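PDB 2R91: 2-Keto-3-deoxy-(6-phospho-)gluconate aldolase from Thermoproteus tenax, which is an aldolase of the dihydrodipicolinate synthetase family, a TIM-barrel enzyme whose assembly holds four protein chains. Local coordinates for residues Gly14-Glu19 with Leu50-Glu55; Val125-Tyr130 with Arg136-Arg141; Gly151-Asn156 with Gly192-Ser197. All coordinates share one frame; numbering follows the deposited sequence.

Contact 1: residues Gly14-Glu19 with Leu50-Glu55; sequences GRLDPE and LQEKME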
loop_
_atom_site.group_PDB
_atom_site.type_symbol
_atom_site.label_atom_id
_atom_site.label_comp_id
_atom_site.label_asym_id
_atom_site.label_seq_id
_atom_site.Cartn_x
_atom_site.Cartn_y
_atom_site.Cartn_z
ATOM N N GLY A 14 9.906 29.866 20.288
ATOM C CA GLY A 14 10.636 29.536 19.060
ATOM C C GLY A 14 11.910 28.736 19.246
ATOM O O GLY A 14 12.476 28.208 18.276
ATOM N N ARG A 15 12.372 28.618 20.481
ATOM C CA ARG A 15 13.601 27.885 20.746
ATOM C C ARG A 15 13.351 26.743 21.719
ATOM O O ARG A 15 12.321 26.718 22.390
ATOM C CB ARG A 15 14.662 28.840 21.327
ATOM C CG ARG A 15 14.214 29.579 22.584
ATOM C CD ARG A 15 15.284 30.562 23.106
ATOM N NE ARG A 15 15.765 31.482 22.064
ATOM C CZ ARG A 15 16.707 32.417 22.243
ATOM N NH1 ARG A 15 17.282 32.591 23.438
ATOM N NH2 ARG A 15 17.075 33.188 21.221
ATOM N N LEU A 16 14.290 25.808 21.806
ATOM C CA LEU A 16 14.268 24.782 22.844
ATOM C C LEU A 16 14.340 25.372 24.231
ATOM O O LEU A 16 15.213 26.215 24.524
ATOM C CB LEU A 16 15.430 23.806 22.691
ATOM C CG LEU A 16 15.603 23.229 21.291
ATOM C CD1 LEU A 16 16.830 22.353 21.218
ATOM C CD2 LEU A 16 14.373 22.413 20.894
ATOM N N ASP A 17 13.460 24.904 25.110
ATOM C CA ASP A 17 13.467 25.342 26.481
ATOM C C ASP A 17 13.940 24.186 27.356
ATOM O O ASP A 17 13.195 23.225 27.572
ATOM C CB ASP A 17 12.073 25.828 26.866
ATOM C CG ASP A 17 12.015 26.411 28.254
ATOM O OD1 ASP A 17 12.677 25.897 29.166
ATOM O OD2 ASP A 17 11.255 27.377 28.442
ATOM N N PRO A 18 15.195 24.256 27.848
ATOM C CA PRO A 18 15.758 23.134 28.584
ATOM C C PRO A 18 15.211 23.051 30.001
ATOM O O PRO A 18 15.302 22.006 30.624
ATOM C CB PRO A 18 17.270 23.433 28.578
ATOM C CG PRO A 18 17.366 24.914 28.441
ATOM C CD PRO A 18 16.140 25.388 27.732
ATOM N N GLU A 19 14.616 24.127 30.504
ATOM C CA GLU A 19 14.008 24.053 31.828
ATOM C C GLU A 19 12.707 23.246 31.757
ATOM O O GLU A 19 12.466 22.378 32.588
ATOM C CB GLU A 19 13.741 25.437 32.424
ATOM C CG GLU A 19 15.019 26.165 32.900
ATOM C CD GLU A 19 15.841 26.757 31.747
ATOM O OE1 GLU A 19 17.039 26.374 31.599
ATOM O OE2 GLU A 19 15.286 27.601 30.981
ATOM N N LEU A 50 21.163 19.890 13.437
ATOM C CA LEU A 50 22.217 19.235 14.203
ATOM C C LEU A 50 22.431 19.954 15.554
ATOM O O LEU A 50 22.536 19.298 16.580
ATOM C CB LEU A 50 23.509 19.136 13.374
ATOM C CG LEU A 50 24.822 18.879 14.125
ATOM C CD1 LEU A 50 24.745 17.496 14.752
ATOM C CD2 LEU A 50 26.008 18.984 13.141
ATOM N N GLN A 51 22.436 21.292 15.578
ATOM C CA GLN A 51 22.715 21.972 16.829
ATOM C C GLN A 51 21.600 21.786 17.836
ATOM O O GLN A 51 21.840 21.643 19.040
ATOM C CB GLN A 51 22.988 23.452 16.599
ATOM C CG GLN A 51 24.326 23.710 15.850
ATOM C CD GLN A 51 24.460 25.176 15.458
ATOM O OE1 GLN A 51 24.097 26.073 16.227
ATOM N NE2 GLN A 51 24.990 25.421 14.289
ATOM N N GLU A 52 20.366 21.774 17.343
ATOM C CA GLU A 52 19.217 21.478 18.209
ATOM C C GLU A 52 19.332 20.074 18.816
ATOM O O GLU A 52 19.072 19.886 19.992
ATOM C CB GLU A 52 17.910 21.693 17.420
ATOM C CG GLU A 52 17.591 23.173 17.229
ATOM C CD GLU A 52 16.529 23.483 16.163
ATOM O OE1 GLU A 52 16.168 22.609 15.338
ATOM O OE2 GLU A 52 16.068 24.645 16.137
ATOM N N LYS A 53 19.776 19.093 18.036
ATOM C CA LYS A 53 19.967 17.750 18.573
ATOM C C LYS A 53 21.106 17.683 19.593
ATOM O O LYS A 53 21.067 16.902 20.555
ATOM C CB LYS A 53 20.221 16.748 17.451
ATOM C CG LYS A 53 19.010 16.528 16.487
ATOM C CD LYS A 53 19.233 15.238 15.686
ATOM C CE LYS A 53 18.005 14.933 14.763
ATOM N NZ LYS A 53 18.127 15.639 13.455
ATOM N N MET A 54 22.141 18.494 19.368
ATOM C CA MET A 54 23.209 18.630 20.370
ATOM C C MET A 54 22.671 19.238 21.647
ATOM O O MET A 54 23.003 18.794 22.713
ATOM C CB MET A 54 24.322 19.525 19.810
ATOM C CG MET A 54 25.022 18.898 18.610
ATOM S SD MET A 54 26.316 19.958 17.894
ATOM C CE MET A 54 27.451 20.022 19.295
ATOM N N GLU A 55 21.864 20.291 21.539
ATOM C CA GLU A 55 21.283 20.912 22.731
ATOM C C GLU A 55 20.415 19.912 23.488
ATOM O O GLU A 55 20.424 19.823 24.715
ATOM C CB GLU A 55 20.435 22.119 22.359
ATOM C CG GLU A 55 21.249 23.261 21.819
ATOM C CD GLU A 55 20.419 24.247 21.017
ATOM O OE1 GLU A 55 19.216 24.360 21.274
ATOM O OE2 GLU A 55 20.961 24.889 20.106
HETATM O O HOH W 1 16.848 26.246 20.142
HETATM O O HOH W 2 18.599 25.751 23.859
#
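L16 reaches across to the first turns of helix 50-63 and lies against E52 and E55. CB of L16 stands 4.1 Å from E55 OE1. CG comes nearer, 3.8 Å from E55 OE1. The branch that does the touching is CD1. It extends straight on from CA (chi2 176°), and that carries it into the angle between the two glutamates. There CD1 of L16 lies 3.1 Å from OE1 of E55, a tight approach of a methyl to a carboxylate oxygen. CD1 also sits 3.6 Å from the backbone O of E52. CB of E55, 3.8 Å from L16 CD1, and CB and CG of E52 also lie against it. The other methyl, CD2, points away from the two glutamates. The side chains of L16 and E55 cross at a slant.

The polar part of the contact runs through water. One water accepts from L16 N and donates to E55 OE1, 3.2 Å from that oxygen. A second water donates to E55 OE1 at 3.0 Å and, weakly, to L16 O. E55 OE1 thus accepts from two waters and also touches the leucine methyl.

The carboxylate of E52 is engaged elsewhere. OE2 forms a salt bridge with R259, and OE1 accepts from S49 N just ahead of the helix. D17 N-caps the helix that follows L16. Its OD1 accepts from L20 N and, weakly, from E19 N.

L16 belongs to a short antiparallel hairpin, 11-12 with 15-16, inserted between barrel strand 2-6 and helix 18-30. The hairpin rests on the N-terminal end of the next barrel helix, a surface contact among the beta-alpha loops of a TIM barrel.

Contact 2: residues Val125-Tyr130 with Arg136-Arg141; sequences VFLYNY and RDVDAR. With SO4 (sulfate ion), chain E.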
loop_
_atom_site.group_PDB
_atom_site.type_symbol
_atom_site.label_atom_id
_atom_site.label_comp_id
_atom_site.label_asym_id
_atom_site.label_seq_id
_atom_site.Cartn_x
_atom_site.Cartn_y
_atom_site.Cartn_z
ATOM N N VAL A 125 25.092 0.789 18.529
ATOM C CA VAL A 125 24.249 1.479 17.562
ATOM C C VAL A 125 22.933 0.693 17.379
ATOM O O VAL A 125 22.962 -0.515 17.119
ATOM C CB VAL A 125 24.974 1.619 16.205
ATOM C CG1 VAL A 125 24.019 2.131 15.107
ATOM C CG2 VAL A 125 26.198 2.559 16.353
ATOM N N PHE A 126 21.803 1.384 17.542
ATOM C CA PHE A 126 20.455 0.786 17.386
ATOM C C PHE A 126 19.886 1.133 16.040
ATOM O O PHE A 126 20.022 2.285 15.567
ATOM C CB PHE A 126 19.478 1.357 18.428
ATOM C CG PHE A 126 19.587 0.740 19.804
ATOM C CD1 PHE A 126 20.818 0.456 20.377
ATOM C CD2 PHE A 126 18.445 0.465 20.527
ATOM C CE1 PHE A 126 20.897 -0.106 21.655
ATOM C CE2 PHE A 126 18.520 -0.095 21.817
ATOM C CZ PHE A 126 19.726 -0.363 22.375
ATOM N N LEU A 127 19.213 0.172 15.416
ATOM C CA LEU A 127 18.359 0.498 14.295
ATOM C C LEU A 127 17.040 1.048 14.847
ATOM O O LEU A 127 16.441 0.459 15.745
ATOM C CB LEU A 127 18.138 -0.739 13.417
ATOM C CG LEU A 127 16.932 -0.666 12.462
ATOM C CD1 LEU A 127 17.102 0.332 11.311
ATOM C CD2 LEU A 127 16.586 -2.088 11.953
ATOM N N TYR A 128 16.614 2.208 14.358
ATOM C CA TYR A 128 15.300 2.751 14.675
ATOM C C TYR A 128 14.486 2.650 13.390
ATOM O O TYR A 128 14.646 3.453 12.452
ATOM C CB TYR A 128 15.411 4.205 15.190
ATOM C CG TYR A 128 14.106 4.984 15.374
ATOM C CD1 TYR A 128 12.876 4.335 15.643
ATOM C CD2 TYR A 128 14.112 6.370 15.328
ATOM C CE1 TYR A 128 11.695 5.080 15.801
ATOM C CE2 TYR A 128 12.959 7.115 15.484
ATOM C CZ TYR A 128 11.754 6.480 15.738
ATOM O OH TYR A 128 10.645 7.274 15.892
ATOM N N ASN A 129 13.624 1.633 13.352
ATOM C CA ASN A 129 12.858 1.277 12.176
ATOM C C ASN A 129 11.435 1.831 12.331
ATOM O O ASN A 129 10.827 1.703 13.393
ATOM C CB ASN A 129 12.873 -0.266 12.035
ATOM C CG ASN A 129 12.319 -0.760 10.697
ATOM O OD1 ASN A 129 11.318 -1.498 10.652
ATOM N ND2 ASN A 129 12.983 -0.407 9.624
ATOM N N TYR A 130 10.926 2.502 11.298
ATOM C CA TYR A 130 9.621 3.134 11.361
ATOM C C TYR A 130 9.116 3.262 9.931
ATOM O O TYR A 130 9.098 4.358 9.349
ATOM C CB TYR A 130 9.713 4.510 12.048
ATOM C CG TYR A 130 8.389 5.143 12.422
ATOM C CD1 TYR A 130 7.173 4.648 11.923
ATOM C CD2 TYR A 130 8.351 6.255 13.252
ATOM C CE1 TYR A 130 5.958 5.260 12.252
ATOM C CE2 TYR A 130 7.150 6.846 13.607
ATOM C CZ TYR A 130 5.969 6.355 13.091
ATOM O OH TYR A 130 4.792 6.935 13.450
ATOM N N ARG A 136 10.681 3.155 3.980
ATOM C CA ARG A 136 11.327 1.859 3.723
ATOM C C ARG A 136 11.427 1.104 5.039
ATOM O O ARG A 136 11.336 1.685 6.120
ATOM C CB ARG A 136 12.745 1.984 3.078
ATOM C CG ARG A 136 13.745 2.913 3.820
ATOM C CD ARG A 136 15.124 3.005 3.133
ATOM N NE ARG A 136 14.973 3.279 1.698
ATOM C CZ ARG A 136 14.750 4.469 1.148
ATOM N NH1 ARG A 136 14.745 5.602 1.894
ATOM N NH2 ARG A 136 14.567 4.524 -0.171
ATOM N N ASP A 137 11.697 -0.179 4.924
ATOM C CA ASP A 137 11.842 -1.091 6.057
ATOM C C ASP A 137 13.250 -1.670 6.044
ATOM O O ASP A 137 13.737 -2.082 4.990
ATOM C CB ASP A 137 10.819 -2.246 5.873
ATOM C CG ASP A 137 10.797 -3.230 7.045
ATOM O OD1 ASP A 137 11.071 -2.842 8.186
ATOM O OD2 ASP A 137 10.500 -4.418 6.802
ATOM N N VAL A 138 13.894 -1.717 7.204
ATOM C CA VAL A 138 15.091 -2.521 7.381
ATOM C C VAL A 138 14.701 -3.681 8.304
ATOM O O VAL A 138 14.672 -3.524 9.539
ATOM C CB VAL A 138 16.252 -1.691 7.950
ATOM C CG1 VAL A 138 17.479 -2.575 8.203
ATOM C CG2 VAL A 138 16.615 -0.553 6.935
ATOM N N ASP A 139 14.338 -4.818 7.695
ATOM C CA ASP A 139 13.731 -5.929 8.462
ATOM C C ASP A 139 14.814 -6.716 9.215
ATOM O O ASP A 139 16.000 -6.371 9.139
ATOM C CB ASP A 139 12.781 -6.808 7.591
ATOM C CG ASP A 139 13.509 -7.665 6.536
ATOM O OD1 ASP A 139 14.745 -7.672 6.489
ATOM O OD2 ASP A 139 12.812 -8.349 5.748
ATOM N N ALA A 140 14.415 -7.746 9.970
ATOM C CA ALA A 140 15.379 -8.475 10.800
ATOM C C ALA A 140 16.561 -9.038 9.996
ATOM O O ALA A 140 17.729 -8.937 10.408
ATOM C CB ALA A 140 14.659 -9.609 11.580
ATOM N N ARG A 141 16.261 -9.638 8.856
ATOM C CA ARG A 141 17.301 -10.227 8.018
ATOM C C ARG A 141 18.308 -9.164 7.500
ATOM O O ARG A 141 19.527 -9.338 7.588
ATOM C CB ARG A 141 16.606 -10.949 6.874
ATOM C CG ARG A 141 17.489 -11.659 5.894
ATOM C CD ARG A 141 16.660 -12.730 5.174
ATOM N NE ARG A 141 16.891 -12.677 3.744
ATOM C CZ ARG A 141 15.989 -12.282 2.843
ATOM N NH1 ARG A 141 14.757 -11.921 3.234
ATOM N NH2 ARG A 141 16.316 -12.265 1.541
HETATM S S SO4 E . 8.357 7.271 18.231
HETATM O O1 SO4 E . 8.798 6.302 17.192
HETATM O O2 SO4 E . 7.962 6.420 19.380
HETATM O O3 SO4 E . 9.264 8.357 18.561
HETATM O O4 SO4 E . 7.159 8.031 17.795
HETATM O O HOH W 3 12.362 2.226 8.674
#
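N129 and V138 mark the closest approach of the two backbones, with CA atoms 6.5 Å apart, where the chain comes back past strand 125-129 after the short helix 131-134. L127 and V138 make the apolar part of the contact. Both methyls of L127 turn to the valine: CD2 is 3.9 Å from V138 CG1 and CD1 is 4.0 Å from V138 CB. CD2 of L127 also lies 3.4 Å from V138 O, a carbonyl that accepts from Y165 OH.

The amide of N129 runs slantwise across the carboxylate of D137, the planes 44° apart. It is probably turned over in the model, so the roles of its two ends stay open. OD2 of D137 is held by H161 NE2. One water links the backbones: it accepts from Y130 N and donates to R136 O at 2.8 Å.

This is the fifth strand of the TIM barrel with its beta-alpha connection. L127 and N129 face outward, Y128 inward. With CG anti to the backbone N (chi1 171°), the Y128 ring stretches toward the bound sulfate, and Y128 OH donates to sulfate O1 in a very short bond of 2.5 Å. A hydrogen bond with T41 OG1 helps fix this hydroxyl. Sulfate O1 lies at the ring edge, near its plane. The ring of Y130 stands obliquely to the same oxygen, with CD2 4.0 Å from sulfate O1, and also packs on P103 of a second subunit. D139 N-caps helix 140-146 through A142 N. R136 turns its guanidinium away, where NH1 donates to P99 O and NH2 to F102 O.

Contact 3: residues Gly151-Asn156 with Gly192-Ser197; sequences GVKDTN and GVVASS. With SO4 (sulfate ion), chain E.
K153 lays its aliphatic chain over V194 inside the TIM barrel. The two side chains cross at about a right angle. The lysine comes from the sixth strand, 149-154, and the valine comes next after V193 on the segment of the eighth. Strand 173-176 lies between them in the sheet, so the two side chains meet inside the barrel, past the intervening strand, and not as sheet neighbours.

CG of K153 passes V194 CG2 at 4.0 Å. CD then lies 3.7 Å from V194 CG1. CE is pressed closer still, 3.3 Å from V194 CG1, which is tighter than usual van der Waals contact. A chi1 of 169° sends the lysine chain out over the valine, extended as far as CE. A bend there brings NZ toward the bound sulfate. As modelled, NZ donates to sulfate O1 and O2, and weakly to V194 O, but its place is doubtful because it sits too close to T155 OG1. The same doubt touches the bond from T155 OG1 to sulfate O1. T42 OG1 also binds the ion, probably from the crystallisation liquor.

S196 OG is hydrogen-bonded to D179 OD2 and Y239 OH. On D154, OD2 is hydrogen-bonded to T162 and H161. Its other oxygen, OD1, accepts from N156 ND2 at 3.3 Å on the syn side, with an N-H...O angle of 156°.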
loop_
_atom_site.group_PDB
_atom_site.type_symbol
_atom_site.label_atom_id
_atom_site.label_comp_id
_atom_site.label_asym_id
_atom_site.label_seq_id
_atom_site.Cartn_x
_atom_site.Cartn_y
_atom_site.Cartn_z
ATOM N N GLY A 151 20.854 -3.247 18.763
ATOM C CA GLY A 151 19.594 -2.874 19.354
ATOM C C GLY A 151 18.636 -2.464 18.267
ATOM O O GLY A 151 19.059 -2.021 17.191
ATOM N N VAL A 152 17.337 -2.621 18.531
ATOM C CA VAL A 152 16.316 -2.252 17.538
ATOM C C VAL A 152 15.115 -1.594 18.215
ATOM O O VAL A 152 14.598 -2.091 19.234
ATOM C CB VAL A 152 15.861 -3.480 16.680
ATOM C CG1 VAL A 152 14.892 -3.056 15.565
ATOM C CG2 VAL A 152 17.055 -4.209 16.077
ATOM N N LYS A 153 14.668 -0.466 17.669
ATOM C CA LYS A 153 13.381 0.088 18.069
ATOM C C LYS A 153 12.529 0.010 16.836
ATOM O O LYS A 153 12.871 0.620 15.833
ATOM C CB LYS A 153 13.478 1.545 18.514
ATOM C CG LYS A 153 12.058 2.238 18.672
ATOM C CD LYS A 153 12.199 3.766 18.859
ATOM C CE LYS A 153 10.887 4.599 19.065
ATOM N NZ LYS A 153 9.559 3.974 18.700
ATOM N N ASP A 154 11.438 -0.765 16.897
ATOM C CA ASP A 154 10.598 -1.014 15.727
ATOM C C ASP A 154 9.241 -0.371 15.994
ATOM O O ASP A 154 8.421 -0.881 16.787
ATOM C CB ASP A 154 10.501 -2.532 15.481
ATOM C CG ASP A 154 9.889 -2.897 14.106
ATOM O OD1 ASP A 154 9.983 -2.098 13.158
ATOM O OD2 ASP A 154 9.289 -4.005 13.988
ATOM N N THR A 155 9.028 0.802 15.402
ATOM C CA THR A 155 7.755 1.508 15.564
ATOM C C THR A 155 6.886 0.966 14.444
ATOM O O THR A 155 6.978 1.393 13.307
ATOM C CB THR A 155 7.884 3.066 15.537
ATOM O OG1 THR A 155 8.634 3.480 16.689
ATOM C CG2 THR A 155 6.499 3.716 15.658
ATOM N N ASN A 156 6.064 -0.022 14.792
ATOM C CA ASN A 156 5.500 -0.932 13.802
ATOM C C ASN A 156 4.279 -1.640 14.398
ATOM O O ASN A 156 4.363 -2.142 15.525
ATOM C CB ASN A 156 6.571 -1.978 13.470
ATOM C CG ASN A 156 6.318 -2.685 12.149
ATOM O OD1 ASN A 156 5.186 -3.079 11.830
ATOM N ND2 ASN A 156 7.371 -2.811 11.351
ATOM N N GLY A 192 11.603 -4.412 25.858
ATOM C CA GLY A 192 10.920 -3.259 26.384
ATOM C C GLY A 192 10.038 -2.605 25.342
ATOM O O GLY A 192 9.804 -3.154 24.230
ATOM N N VAL A 193 9.525 -1.447 25.712
ATOM C CA VAL A 193 8.711 -0.631 24.815
ATOM C C VAL A 193 9.345 0.741 24.692
ATOM O O VAL A 193 9.948 1.227 25.644
ATOM C CB VAL A 193 7.234 -0.468 25.342
ATOM C CG1 VAL A 193 6.551 -1.863 25.440
ATOM C CG2 VAL A 193 7.177 0.220 26.731
ATOM N N VAL A 194 9.175 1.361 23.530
ATOM C CA VAL A 194 9.512 2.769 23.365
ATOM C C VAL A 194 8.279 3.507 22.858
ATOM O O VAL A 194 8.209 3.926 21.718
ATOM C CB VAL A 194 10.702 2.987 22.364
ATOM C CG1 VAL A 194 11.146 4.463 22.361
ATOM C CG2 VAL A 194 11.883 2.108 22.709
ATOM N N ALA A 195 7.308 3.691 23.726
ATOM C CA ALA A 195 6.024 4.247 23.327
ATOM C C ALA A 195 5.883 5.735 23.669
ATOM O O ALA A 195 6.231 6.181 24.772
ATOM C CB ALA A 195 4.867 3.393 23.971
ATOM N N SER A 196 5.299 6.496 22.745
ATOM C CA SER A 196 5.070 7.938 22.930
ATOM C C SER A 196 4.294 8.279 24.195
ATOM O O SER A 196 4.515 9.330 24.802
ATOM C CB SER A 196 4.340 8.506 21.704
ATOM O OG SER A 196 2.978 8.048 21.671
ATOM N N SER A 197 3.386 7.386 24.615
ATOM C CA SER A 197 2.604 7.626 25.831
ATOM C C SER A 197 3.426 7.611 27.137
ATOM O O SER A 197 2.917 8.004 28.191
ATOM C CB SER A 197 1.456 6.597 25.967
ATOM O OG SER A 197 1.972 5.288 25.987
HETATM S S SO4 E . 8.357 7.271 18.231
HETATM O O1 SO4 E . 8.798 6.302 17.192
HETATM O O2 SO4 E . 7.962 6.420 19.380
HETATM O O3 SO4 E . 9.264 8.357 18.561
HETATM O O4 SO4 E . 7.159 8.031 17.795
#

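Overall arrangement
Contact 1 is a surface contact, its centre about 17 Å from the chain centre. Contacts 2 and 3 are buried. Contact 1 joins a hairpin to a barrel helix through water and one leucine methyl. Contact 2 ties the fifth strand to the chain returning outside it, combining apolar packing with an amide-carboxylate pair and a backbone water. Contact 3 lies inside the barrel, where a lysine chain packs on a valine with its amine at the sulfate. Contacts 2 and 3 adjoin, because strands 125-129 and 149-154 are neighbours: L127 O and K153 N are 2.8 Å apart, a probable hydrogen bond. Both reach the same sulfate. Contact 1 touches neither; its nearest atoms are about 9 Å from contact 2.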